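Local coordinates for iron uptake protein A2 (Synechocystis sp., PDB 2VOZ) that binds ferric iron in the periplasm and probably delivers it to an ABC transporter for import into the cell, at residues Leu67-Arg70 with Ile71-Glu74; Glu149-Asp153 with Pro154-Gly158; Ala175-Ile178 with Ala179-Glu183; Gln191-Val194 with Gly195-Arg199; Val326-Leu329 with Gly330-Pro334. All blocks are in the same frame, centred on the assembly; numbering follows the deposited sequence.

Contact 1: residues Leu67-Arg70 with Ile71-Glu74; sequences LIER and IQSE
Arg70 and Glu74 of helix 64-74 are joined by an i to i+4 salt bridge in which Arg70 NE lies 2.9 Å from Glu74 OE2. The oxygen is approached on its syn side but well out of the carboxylate plane, and the guanidinium and carboxylate planes stand nearly perpendicular, 83° apart. Arg70 reaches it because CG is anti to the backbone N (chi1 171°) and the chain runs extended to NE. Both ends have further partners: Glu74 OE1 bonds to Tyr39 and Ser78, and Arg70 NH1 pairs with Asp235 of the second subunit. With an alanine in place of Arg70, Glu74 OE2 and Asp235 of the second subunit would probably be left without their cationic mate. Leu67 and Ile71 form the tight side, branched and apolar as suits burial against strand 35-40; Ile71 CG1 sits 3.3 Å from Leu67 O. The more open side meets the second subunit: Gln72, its OE1 alongside Ile68 CG2, packs on Ile216 of that subunit, and Ser73 OG lies near a water in one of two conformers. Four successive i to i+4 backbone bonds, from Ile71 N to Glu74 N, mark a regular amphipathic alpha-helix packed on the parallel strands of a periplasmic binding protein fold.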
loop_
_atom_site.group_PDB
_atom_site.type_symbol
_atom_site.label_atom_id
_atom_site.label_comp_id
_atom_site.label_asym_id
_atom_site.label_seq_id
_atom_site.Cartn_x
_atom_site.Cartn_y
_atom_site.Cartn_z
ATOM N N LEU B 67 18.012 4.035 -12.516
ATOM C CA LEU B 67 17.557 3.370 -13.738
ATOM C C LEU B 67 18.561 3.606 -14.847
ATOM O O LEU B 67 18.882 2.685 -15.614
ATOM C CB LEU B 67 16.194 3.915 -14.141
ATOM C CG LEU B 67 15.025 3.492 -13.264
ATOM C CD1 LEU B 67 13.786 4.256 -13.754
ATOM C CD2 LEU B 67 14.804 1.969 -13.343
ATOM N N ILE B 68 19.075 4.826 -14.957
ATOM C CA ILE B 68 20.050 5.093 -16.007
ATOM C C ILE B 68 21.260 4.164 -15.815
ATOM O O ILE B 68 21.763 3.541 -16.750
ATOM C CB ILE B 68 20.482 6.599 -16.009
ATOM C CG1 ILE B 68 19.268 7.463 -16.429
ATOM C CG2 ILE B 68 21.708 6.799 -16.924
ATOM C CD1 ILE B 68 19.456 9.004 -16.216
ATOM N N GLU B 69 21.724 4.054 -14.578
ATOM C CA GLU B 69 22.872 3.209 -14.269
ATOM C C GLU B 69 22.585 1.720 -14.455
ATOM O O GLU B 69 23.465 0.956 -14.858
ATOM C CB GLU B 69 23.298 3.473 -12.841
ATOM C CG GLU B 69 23.823 4.899 -12.715
ATOM C CD GLU B 69 24.178 5.253 -11.319
ATOM O OE1 GLU B 69 24.011 4.393 -10.417
ATOM O OE2 GLU B 69 24.629 6.401 -11.132
ATOM N N ARG B 70 21.362 1.323 -14.159
ATOM C CA ARG B 70 20.984 -0.078 -14.365
ATOM C C ARG B 70 21.080 -0.377 -15.846
ATOM O O ARG B 70 21.616 -1.417 -16.219
ATOM C CB ARG B 70 19.591 -0.368 -13.851
ATOM C CG ARG B 70 19.096 -1.740 -14.251
ATOM C CD ARG B 70 17.769 -2.045 -13.604
ATOM N NE ARG B 70 17.159 -3.230 -14.203
ATOM C CZ ARG B 70 16.282 -4.019 -13.599
ATOM N NH1 ARG B 70 15.908 -3.790 -12.342
ATOM N NH2 ARG B 70 15.788 -5.044 -14.257
ATOM N N ILE B 71 20.504 0.493 -16.672
ATOM C CA ILE B 71 20.538 0.261 -18.132
ATOM C C ILE B 71 21.972 0.245 -18.678
ATOM O O ILE B 71 22.335 -0.607 -19.478
ATOM C CB ILE B 71 19.654 1.293 -18.884
ATOM C CG1 ILE B 71 18.183 1.164 -18.449
ATOM C CG2 ILE B 71 19.812 1.132 -20.407
ATOM C CD1 ILE B 71 17.368 2.450 -18.758
ATOM N N GLN B 72 22.777 1.214 -18.259
ATOM C CA GLN B 72 24.204 1.215 -18.600
ATOM C C GLN B 72 24.841 -0.127 -18.256
ATOM O O GLN B 72 25.545 -0.696 -19.099
ATOM C CB GLN B 72 24.923 2.340 -17.848
ATOM C CG GLN B 72 24.646 3.713 -18.415
ATOM C CD GLN B 72 25.295 4.807 -17.565
ATOM O OE1 GLN B 72 24.882 5.063 -16.435
ATOM N NE2 GLN B 72 26.306 5.448 -18.111
ATOM N N SER B 73 24.574 -0.657 -17.051
ATOM C CA SER B 73 25.162 -1.924 -16.600
ATOM C C SER B 73 24.762 -3.054 -17.530
ATOM O O SER B 73 25.572 -3.923 -17.854
ATOM C CB SER B 73 24.689 -2.287 -15.187
ATOM O OG SER B 73 25.675 -2.025 -14.206
ATOM N N GLU B 74 23.499 -3.040 -17.939
ATOM C CA GLU B 74 22.935 -4.088 -18.846
ATOM C C GLU B 74 23.541 -4.079 -20.242
ATOM O O GLU B 74 23.515 -5.082 -20.958
ATOM C CB GLU B 74 21.407 -3.953 -18.907
ATOM C CG GLU B 74 20.814 -4.379 -17.582
ATOM C CD GLU B 74 19.369 -4.002 -17.369
ATOM O OE1 GLU B 74 18.763 -3.340 -18.235
ATOM O OE2 GLU B 74 18.810 -4.413 -16.331
HETATM O O HOH W 1 24.345 -0.697 -12.038
#

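Contact 2: residues Glu149-Asp153 with Pro154-Gly158; sequences EALAD and PQWRG
Leu151 reaches across to Trp156 and sets its CD2 methyl over the five-membered ring, 4.1 Å from the centroid and 10° off the normal, a CH-pi contact. With CG anti to the carbonyl carbon (chi1 -65°) and chi2 fully extended, the leucine brings one methyl to the ring face. The indole has the same first torsion, which carries its pyrrole edge back beneath the preceding turn: Trp156 CD1 comes 3.5 Å from Ala150 O, near the ring plane. On the opposite face lies Gln155 CG, offset toward the ring's periphery. Two short 3-10 turns, 149-152 and 154-155, meet here in the loop between strands 124-136 and 160-161 of the solute-binding protein fold. Asp153 leaves the first in an extended conformation, and Pro154, whose ring fixes phi near -60°, a value compatible with a 3-10 turn, opens the second. Trp156 N then bonds to Asp153 O at 3.1 Å. A water bridges the polar side: it accepts from Trp156 NE1 at 3.1 Å, giving the nitrogen of this buried indole a partner, and lies 2.6 Å from Asp153 OD1, to which it can donate. Tryptophan and leucine suit the inner side, where both also rest on Val219 of strand 219-223, whereas the exposed Gln155 amide runs alongside Asp153 with its NE2 3.9 Å from Asp153 CB.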
loop_
_atom_site.group_PDB
_atom_site.type_symbol
_atom_site.label_atom_id
_atom_site.label_comp_id
_atom_site.label_asym_id
_atom_site.label_seq_id
_atom_site.Cartn_x
_atom_site.Cartn_y
_atom_site.Cartn_z
ATOM N N GLU B 149 13.228 36.608 -13.225
ATOM C CA GLU B 149 14.342 37.549 -13.410
ATOM C C GLU B 149 14.267 38.677 -12.360
ATOM O O GLU B 149 15.288 39.101 -11.805
ATOM C CB GLU B 149 14.308 38.088 -14.841
ATOM C CG GLU B 149 14.772 37.037 -15.925
ATOM C CD GLU B 149 13.667 36.088 -16.413
ATOM O OE1 GLU B 149 12.613 35.963 -15.755
ATOM O OE2 GLU B 149 13.861 35.415 -17.446
ATOM N N ALA B 150 13.051 39.107 -12.029
ATOM C CA ALA B 150 12.876 40.248 -11.101
ATOM C C ALA B 150 13.141 39.880 -9.662
ATOM O O ALA B 150 13.278 40.747 -8.814
ATOM C CB ALA B 150 11.441 40.814 -11.219
ATOM N N LEU B 151 13.182 38.589 -9.364
ATOM C CA LEU B 151 13.506 38.171 -7.999
ATOM C C LEU B 151 14.965 38.455 -7.596
ATOM O O LEU B 151 15.335 38.272 -6.428
ATOM C CB LEU B 151 13.180 36.699 -7.779
ATOM C CG LEU B 151 11.695 36.332 -7.878
ATOM C CD1 LEU B 151 11.521 34.840 -7.639
ATOM C CD2 LEU B 151 10.763 37.110 -6.931
ATOM N N ALA B 152 15.746 38.909 -8.568
ATOM C CA ALA B 152 17.128 39.350 -8.339
ATOM C C ALA B 152 17.180 40.816 -7.879
ATOM O O ALA B 152 18.256 41.296 -7.470
ATOM C CB ALA B 152 17.976 39.146 -9.617
ATOM N N ASP B 153 16.035 41.509 -7.947
ATOM C CA ASP B 153 15.935 42.922 -7.512
ATOM C C ASP B 153 16.248 42.996 -6.003
ATOM O O ASP B 153 15.862 42.119 -5.212
ATOM C CB ASP B 153 14.528 43.514 -7.774
ATOM C CG ASP B 153 14.202 43.700 -9.248
ATOM O OD1 ASP B 153 13.017 44.032 -9.531
ATOM O OD2 ASP B 153 15.101 43.551 -10.121
ATOM N N PRO B 154 16.958 44.057 -5.580
ATOM C CA PRO B 154 17.395 44.100 -4.179
ATOM C C PRO B 154 16.256 44.138 -3.159
ATOM O O PRO B 154 16.485 43.832 -2.003
ATOM C CB PRO B 154 18.227 45.382 -4.100
ATOM C CG PRO B 154 17.806 46.208 -5.257
ATOM C CD PRO B 154 17.410 45.232 -6.347
ATOM N N GLN B 155 15.037 44.503 -3.586
ATOM C CA GLN B 155 13.924 44.522 -2.631
ATOM C C GLN B 155 13.620 43.152 -2.012
ATOM O O GLN B 155 12.939 43.083 -0.983
ATOM C CB GLN B 155 12.659 45.040 -3.294
ATOM C CG GLN B 155 12.102 44.108 -4.305
ATOM C CD GLN B 155 11.086 44.808 -5.151
ATOM O OE1 GLN B 155 9.882 44.751 -4.871
ATOM N NE2 GLN B 155 11.566 45.542 -6.160
ATOM N N TRP B 156 14.100 42.070 -2.646
ATOM C CA TRP B 156 13.826 40.696 -2.138
ATOM C C TRP B 156 14.900 40.175 -1.187
ATOM O O TRP B 156 14.911 38.979 -0.826
ATOM C CB TRP B 156 13.616 39.720 -3.310
ATOM C CG TRP B 156 12.494 40.162 -4.177
ATOM C CD1 TRP B 156 12.567 40.697 -5.429
ATOM C CD2 TRP B 156 11.122 40.221 -3.787
ATOM N NE1 TRP B 156 11.297 41.034 -5.872
ATOM C CE2 TRP B 156 10.396 40.753 -4.878
ATOM C CE3 TRP B 156 10.434 39.834 -2.638
ATOM C CZ2 TRP B 156 8.996 40.918 -4.842
ATOM C CZ3 TRP B 156 9.048 40.010 -2.594
ATOM C CH2 TRP B 156 8.352 40.546 -3.691
ATOM N N ARG B 157 15.803 41.066 -0.759
ATOM C CA ARG B 157 16.850 40.656 0.165
ATOM C C ARG B 157 16.275 39.960 1.407
ATOM O O ARG B 157 15.342 40.480 2.018
ATOM C CB ARG B 157 17.697 41.880 0.559
ATOM C CG ARG B 157 18.712 41.598 1.622
ATOM C CD ARG B 157 19.903 40.957 1.015
ATOM N NE ARG B 157 21.104 41.334 1.760
ATOM N N GLY B 158 16.818 38.778 1.738
ATOM C CA GLY B 158 16.388 37.982 2.900
ATOM C C GLY B 158 15.021 37.335 2.738
ATOM O O GLY B 158 14.472 36.821 3.707
HETATM O O HOH W 2 11.046 42.895 -8.284
#

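Contact 3: residues Ala175-Ile178 with Ala179-Glu183; sequences ASRI and AIHGE
The flat guanidinium of Arg177 has the CD1 methyl of Ile180 over the centre of one face, with Arg177 NH1 3.5 Å from Ile180 CD1, while Ser176 OG lies in its plane at the edge. That hydroxyl, which itself hydrogen-bonds Leu173 O, is gripped side-on by two nitrogens, Arg177 NE at 3.1 Å and Arg177 NH1 at 3.0 Å. The His181 imidazole carries Ile180 CG2 over the centre of one face, so one isoleucine lies across both flat groups, a methyl on a face of each. Arg177 folds back toward Ser176 through bends at chi2 (-50°) and chi3 (97°). Its NH2 forms a salt bridge with Glu149, whose carboxylate also takes a hydrogen bond from His181 NE2. A leucine in place of Arg177 would probably leave Glu149 without its salt-bridge partner and Ser176 OG without its two donors. The helix begins to distort at Ile180, whose N also bonds weakly to Arg177 O; His181 N bonds to that oxygen at 2.7 Å, and Gly182 N reaches back to Ile178 O at 2.9 Å. Gly182 takes a positive phi of 82°, where a CB would press on the preceding carbonyl oxygen, and serves as N-cap of the next helix. Helix 168-181 thus ends in a sharp link to helix 183-195, with Arg177 and His181 resting on Thr186 of the latter, Ile178 on Leu339 of helix 333-342 and Ser176 on Leu329 of helix 327-331.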
loop_
_atom_site.group_PDB
_atom_site.type_symbol
_atom_site.label_atom_id
_atom_site.label_comp_id
_atom_site.label_asym_id
_atom_site.label_seq_id
_atom_site.Cartn_x
_atom_site.Cartn_y
_atom_site.Cartn_z
ATOM N N ALA B 175 18.977 26.431 -16.485
ATOM C CA ALA B 175 19.337 26.076 -17.860
ATOM C C ALA B 175 18.469 26.835 -18.839
ATOM O O ALA B 175 18.940 27.305 -19.868
ATOM C CB ALA B 175 19.144 24.592 -18.040
ATOM N N SER B 176 17.178 26.935 -18.528
ATOM C CA SER B 176 16.277 27.702 -19.403
ATOM C C SER B 176 16.669 29.191 -19.475
ATOM O O SER B 176 16.561 29.801 -20.544
ATOM C CB SER B 176 14.822 27.531 -18.985
ATOM O OG SER B 176 14.483 28.308 -17.860
ATOM N N ARG B 177 17.116 29.769 -18.359
ATOM C CA ARG B 177 17.515 31.167 -18.372
ATOM C C ARG B 177 18.775 31.324 -19.221
ATOM O O ARG B 177 18.887 32.315 -19.951
ATOM C CB ARG B 177 17.762 31.700 -16.963
ATOM C CG ARG B 177 16.543 31.686 -16.030
ATOM C CD ARG B 177 15.300 32.341 -16.679
ATOM N NE ARG B 177 14.451 31.306 -17.250
ATOM C CZ ARG B 177 13.211 31.516 -17.708
ATOM N NH1 ARG B 177 12.502 30.492 -18.169
ATOM N NH2 ARG B 177 12.711 32.749 -17.707
ATOM N N ILE B 178 19.710 30.374 -19.118
ATOM C CA ILE B 178 20.929 30.424 -19.984
ATOM C C ILE B 178 20.535 30.372 -21.484
ATOM O O ILE B 178 21.026 31.164 -22.322
ATOM C CB ILE B 178 21.886 29.301 -19.664
ATOM C CG1 ILE B 178 22.394 29.424 -18.225
ATOM C CG2 ILE B 178 23.069 29.311 -20.644
ATOM C CD1 ILE B 178 23.233 28.218 -17.771
ATOM N N ALA B 179 19.643 29.452 -21.825
ATOM C CA ALA B 179 19.174 29.294 -23.202
ATOM C C ALA B 179 18.604 30.623 -23.733
ATOM O O ALA B 179 18.846 31.020 -24.881
ATOM C CB ALA B 179 18.124 28.165 -23.265
ATOM N N ILE B 180 17.881 31.334 -22.872
ATOM C CA ILE B 180 17.141 32.534 -23.232
ATOM C C ILE B 180 18.043 33.769 -23.214
ATOM O O ILE B 180 18.025 34.531 -24.165
ATOM C CB ILE B 180 15.924 32.785 -22.272
ATOM C CG1 ILE B 180 14.844 31.689 -22.418
ATOM C CG2 ILE B 180 15.292 34.192 -22.512
ATOM C CD1 ILE B 180 13.894 31.676 -21.203
ATOM N N HIS B 181 18.842 33.933 -22.162
ATOM C CA HIS B 181 19.557 35.194 -21.883
ATOM C C HIS B 181 21.049 35.154 -22.141
ATOM O O HIS B 181 21.699 36.222 -22.154
ATOM C CB HIS B 181 19.363 35.609 -20.402
ATOM C CG HIS B 181 17.933 35.850 -20.015
ATOM N ND1 HIS B 181 17.149 36.822 -20.608
ATOM C CD2 HIS B 181 17.159 35.267 -19.064
ATOM C CE1 HIS B 181 15.948 36.810 -20.052
ATOM N NE2 HIS B 181 15.933 35.884 -19.105
ATOM N N GLY B 182 21.607 33.955 -22.303
ATOM C CA GLY B 182 23.053 33.776 -22.293
ATOM C C GLY B 182 23.667 33.679 -20.906
ATOM O O GLY B 182 23.041 34.019 -19.897
ATOM N N GLU B 183 24.918 33.238 -20.851
ATOM C CA GLU B 183 25.564 32.991 -19.562
ATOM C C GLU B 183 25.836 34.258 -18.722
ATOM O O GLU B 183 25.518 34.277 -17.526
ATOM C CB GLU B 183 26.804 32.089 -19.753
ATOM C CG GLU B 183 27.573 31.851 -18.476
ATOM C CD GLU B 183 28.503 30.653 -18.527
ATOM O OE1 GLU B 183 28.158 29.649 -19.165
ATOM O OE2 GLU B 183 29.565 30.723 -17.861
#

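Contact 4: residues Gln191-Val194 with Gly195-Arg199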
loop_
_atom_site.group_PDB
_atom_site.type_symbol
_atom_site.label_atom_id
_atom_site.label_comp_id
_atom_site.label_asym_id
_atom_site.label_seq_id
_atom_site.Cartn_x
_atom_site.Cartn_y
_atom_site.Cartn_z
ATOM N N GLN B 191 23.494 35.625 -9.217
ATOM C CA GLN B 191 24.133 36.356 -8.141
ATOM C C GLN B 191 23.121 37.125 -7.306
ATOM O O GLN B 191 23.160 37.071 -6.077
ATOM C CB GLN B 191 25.124 37.364 -8.732
ATOM C CG GLN B 191 26.377 36.670 -9.257
ATOM C CD GLN B 191 27.291 37.666 -9.909
ATOM O OE1 GLN B 191 26.851 38.516 -10.678
ATOM N NE2 GLN B 191 28.573 37.570 -9.611
ATOM N N GLY B 192 22.217 37.851 -7.969
ATOM C CA GLY B 192 21.174 38.605 -7.265
ATOM C C GLY B 192 20.194 37.710 -6.504
ATOM O O GLY B 192 19.825 38.002 -5.364
ATOM N N LEU B 193 19.789 36.610 -7.146
ATOM C CA LEU B 193 18.898 35.620 -6.531
ATOM C C LEU B 193 19.497 35.021 -5.271
ATOM O O LEU B 193 18.870 35.034 -4.197
ATOM C CB LEU B 193 18.601 34.507 -7.542
ATOM C CG LEU B 193 17.435 33.616 -7.102
ATOM C CD1 LEU B 193 16.047 34.313 -7.203
ATOM C CD2 LEU B 193 17.454 32.385 -7.976
ATOM N N VAL B 194 20.727 34.511 -5.390
ATOM C CA VAL B 194 21.425 33.912 -4.242
ATOM C C VAL B 194 21.621 34.940 -3.135
ATOM O O VAL B 194 21.398 34.655 -1.951
ATOM C CB VAL B 194 22.764 33.278 -4.684
ATOM C CG1 VAL B 194 23.601 32.833 -3.471
ATOM C CG2 VAL B 194 22.469 32.118 -5.628
ATOM N N GLY B 195 21.987 36.155 -3.518
ATOM C CA GLY B 195 22.097 37.268 -2.556
ATOM C C GLY B 195 20.816 37.578 -1.801
ATOM O O GLY B 195 20.857 38.221 -0.770
ATOM N N ASN B 196 19.670 37.168 -2.355
ATOM C CA ASN B 196 18.372 37.398 -1.739
ATOM C C ASN B 196 17.792 36.188 -0.956
ATOM O O ASN B 196 16.648 36.268 -0.442
ATOM C CB ASN B 196 17.365 37.811 -2.843
ATOM C CG ASN B 196 17.563 39.248 -3.314
ATOM O OD1 ASN B 196 18.207 40.032 -2.622
ATOM N ND2 ASN B 196 16.985 39.599 -4.461
ATOM N N PHE B 197 18.559 35.116 -0.819
ATOM C CA PHE B 197 18.064 33.931 -0.138
ATOM C C PHE B 197 17.740 34.280 1.297
ATOM O O PHE B 197 18.514 34.955 1.963
ATOM C CB PHE B 197 19.099 32.807 -0.125
ATOM C CG PHE B 197 19.211 32.058 -1.429
ATOM C CD1 PHE B 197 18.354 32.304 -2.490
ATOM C CD2 PHE B 197 20.190 31.103 -1.569
ATOM C CE1 PHE B 197 18.458 31.573 -3.715
ATOM C CE2 PHE B 197 20.297 30.349 -2.788
ATOM C CZ PHE B 197 19.419 30.616 -3.843
ATOM N N ALA B 198 16.576 33.822 1.760
ATOM C CA ALA B 198 16.199 33.935 3.161
ATOM C C ALA B 198 17.060 33.078 4.094
ATOM O O ALA B 198 17.240 33.427 5.250
ATOM C CB ALA B 198 14.733 33.590 3.329
ATOM N N ARG B 199 17.583 31.961 3.587
ATOM C CA ARG B 199 18.476 31.074 4.342
ATOM C C ARG B 199 19.187 30.242 3.298
ATOM O O ARG B 199 18.773 30.211 2.136
ATOM C CB ARG B 199 17.641 30.126 5.241
ATOM C CG ARG B 199 16.756 29.181 4.407
ATOM C CD ARG B 199 16.028 28.155 5.262
ATOM N NE ARG B 199 15.165 27.309 4.416
ATOM C CZ ARG B 199 14.184 26.554 4.902
ATOM N NH1 ARG B 199 13.923 26.559 6.215
ATOM N NH2 ARG B 199 13.438 25.848 4.074
#
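The backbone tightens as the helix ends: Gly195 N still bonds four residues back to Gln191 O at 3.0 Å, but Asn196 N and Phe197 N bond only three back, to Leu193 O at 2.9 Å and Val194 O at 3.1 Å. Helix 183-195 of the solute-binding protein fold thus closes in i to i+3 turns, then passes into the loop before helix 205-213. At Gly195 a CB would be tight against Gln191 O, although the backbone angles do not demand glycine. Asn196, buried just after it, keeps CG beside its own backbone N (chi1 -75°) and points the amide back along the helix, with CG 3.3 Å from Gly192 O. Its ND2 bonds outside the turn to Leu151 O and Asp153 O, an amide hydrogen for each of two carbonyls, which ties the helix end to the loop that holds Trp156. Phe197 then folds its ring back over the last turn. Leu193 CG approaches the ring at CE1, 4.1 Å away, and Val194 CG2 meets its CZ at 3.8 Å. An aromatic ring suits this exit since its broad face can cover backbone as well as methyls, while Trp345 packs against it edge-to-face. Over the centre of the face turned to the helix sits Val194 CA, 3.7 Å from the ring centroid and 6° off the normal, in a CH-pi contact.

Contact 5: residues Val326-Leu329 with Gly330-Pro334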
loop_
_atom_site.group_PDB
_atom_site.type_symbol
_atom_site.label_atom_id
_atom_site.label_comp_id
_atom_site.label_asym_id
_atom_site.label_seq_id
_atom_site.Cartn_x
_atom_site.Cartn_y
_atom_site.Cartn_z
ATOM N N VAL B 326 12.023 22.025 -24.765
ATOM C CA VAL B 326 12.494 21.539 -23.458
ATOM C C VAL B 326 13.824 20.796 -23.557
ATOM O O VAL B 326 14.471 20.603 -22.525
ATOM C CB VAL B 326 11.432 20.714 -22.713
ATOM C CG1 VAL B 326 10.194 21.596 -22.367
ATOM C CG2 VAL B 326 11.051 19.509 -23.564
ATOM N N SER B 327 14.282 20.434 -24.751
ATOM C CA SER B 327 15.656 19.838 -24.845
ATOM C C SER B 327 16.737 20.840 -24.380
ATOM O O SER B 327 17.852 20.426 -24.002
ATOM C CB SER B 327 15.990 19.327 -26.249
ATOM O OG SER B 327 16.094 20.401 -27.155
ATOM N N ASN B 328 16.394 22.135 -24.380
ATOM C CA ASN B 328 17.329 23.173 -23.934
ATOM C C ASN B 328 17.621 23.030 -22.439
ATOM O O ASN B 328 18.682 23.429 -21.956
ATOM C CB ASN B 328 16.740 24.561 -24.183
ATOM C CG ASN B 328 16.908 24.989 -25.610
ATOM O OD1 ASN B 328 18.038 25.266 -26.057
ATOM N ND2 ASN B 328 15.807 24.977 -26.368
ATOM N N LEU B 329 16.660 22.458 -21.709
ATOM C CA LEU B 329 16.818 22.311 -20.278
ATOM C C LEU B 329 17.951 21.359 -19.919
ATOM O O LEU B 329 18.698 21.573 -18.932
ATOM C CB LEU B 329 15.497 21.853 -19.605
ATOM C CG LEU B 329 14.211 22.623 -19.951
ATOM C CD1 LEU B 329 13.075 22.289 -18.956
ATOM C CD2 LEU B 329 14.413 24.090 -20.070
ATOM N N GLY B 330 18.064 20.278 -20.687
ATOM C CA GLY B 330 19.227 19.390 -20.576
ATOM C C GLY B 330 20.488 19.936 -21.231
ATOM O O GLY B 330 21.585 19.807 -20.677
ATOM N N ARG B 331 20.333 20.549 -22.393
ATOM C CA ARG B 331 21.495 21.056 -23.150
ATOM C C ARG B 331 22.398 21.920 -22.261
ATOM O O ARG B 331 23.619 21.799 -22.323
ATOM C CB ARG B 331 21.022 21.847 -24.370
ATOM C CG ARG B 331 22.168 22.469 -25.172
ATOM C CD ARG B 331 21.628 23.299 -26.353
ATOM N NE ARG B 331 22.702 24.088 -26.962
ATOM C CZ ARG B 331 22.527 24.969 -27.944
ATOM N NH1 ARG B 331 21.311 25.202 -28.439
ATOM N NH2 ARG B 331 23.574 25.637 -28.423
ATOM N N TYR B 332 21.792 22.822 -21.477
ATOM C CA TYR B 332 22.568 23.717 -20.647
ATOM C C TYR B 332 22.646 23.275 -19.203
ATOM O O TYR B 332 22.971 24.096 -18.324
ATOM C CB TYR B 332 21.996 25.118 -20.697
ATOM C CG TYR B 332 22.088 25.735 -22.054
ATOM C CD1 TYR B 332 23.292 26.286 -22.495
ATOM C CD2 TYR B 332 20.992 25.759 -22.900
ATOM C CE1 TYR B 332 23.406 26.863 -23.777
ATOM C CE2 TYR B 332 21.085 26.319 -24.174
ATOM C CZ TYR B 332 22.278 26.892 -24.586
ATOM O OH TYR B 332 22.328 27.445 -25.847
ATOM N N GLN B 333 22.327 22.013 -18.934
ATOM C CA GLN B 333 22.516 21.501 -17.561
ATOM C C GLN B 333 23.957 21.629 -16.993
ATOM O O GLN B 333 24.126 22.040 -15.831
ATOM C CB GLN B 333 22.021 20.046 -17.428
ATOM C CG GLN B 333 22.005 19.595 -15.988
ATOM C CD GLN B 333 21.524 18.182 -15.811
ATOM O OE1 GLN B 333 22.299 17.316 -15.459
ATOM N NE2 GLN B 333 20.238 17.936 -16.082
ATOM N N PRO B 334 24.993 21.235 -17.767
ATOM C CA PRO B 334 26.338 21.400 -17.161
ATOM C C PRO B 334 26.678 22.872 -16.831
ATOM O O PRO B 334 27.256 23.169 -15.778
ATOM C CB PRO B 334 27.288 20.844 -18.235
ATOM C CG PRO B 334 26.438 19.969 -19.117
ATOM C CD PRO B 334 25.067 20.607 -19.099
HETATM O O HOH W 3 16.634 18.176 -22.020
HETATM O O HOH W 4 18.732 20.302 -16.433
#
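Asn328 and Tyr332 both hold CG anti to their carbonyl carbons (chi1 -80° and -65°), and these matched torsions lay the two side chains alongside each other, pointing the same way. The amide and phenol planes are only 11° apart, nearly coplanar, with Asn328 OD1 3.7 Å from Tyr332 CE2. Asn328 O meets the same ring at its edge, 3.4 Å from Tyr332 CD2. The amide is anchored at its other end, where ND2 donates to the carbonyl of Asn325, so asparagine both holds the preceding backbone and lends a flat edge to the tyrosine. Arg331 runs out extended with CG anti to its backbone N, and its guanidinium has Tyr332 OH over the centre of one face; the long chain suits an exposed position. Along the backbone, Arg331 N bonds to Ser327 O at 3.0 Å, and Tyr332 N to Asn328 O at 3.2 Å. Tyr332 is where the chain leaves helix 327-331 and also the N-cap of helix 333-342. A water joins the two helices, donating to Leu329 O and accepting from Gln333 NE2, each at 2.8 Å; Gln333 also uses its amide on Arg93 and Gly89. This junction of two successive helices in the periplasmic binding protein fold lies against helix 168-181, where Leu329 rests on Ser172 and Ser176 and Tyr332 on Ile178 and Ala179, while Leu329 and Gln333 also touch helix 88-96.

All five contacts are local and mix buried with exposed residues. Contact 5, its centre about 12 Å from the chain's centre, is the most interior; contact 3 comes next, and contacts 1, 2 and 4 are peripheral, their centres 22 to 24 Å out. Contacts 1 and 2 are on opposite sides of the chain's centre. Contact 1, within one regular helix, uses charges that reach the second subunit, as does Arg199 at the end of contact 4. Contacts 2 and 4 touch through an asparagine amide and rely on methyl or CH groups over aromatic faces. Contact 3 joins contact 2 by charge, through Glu149, but contact 5 by apolar packing; both 3 and 5 mark junctions between successive helices.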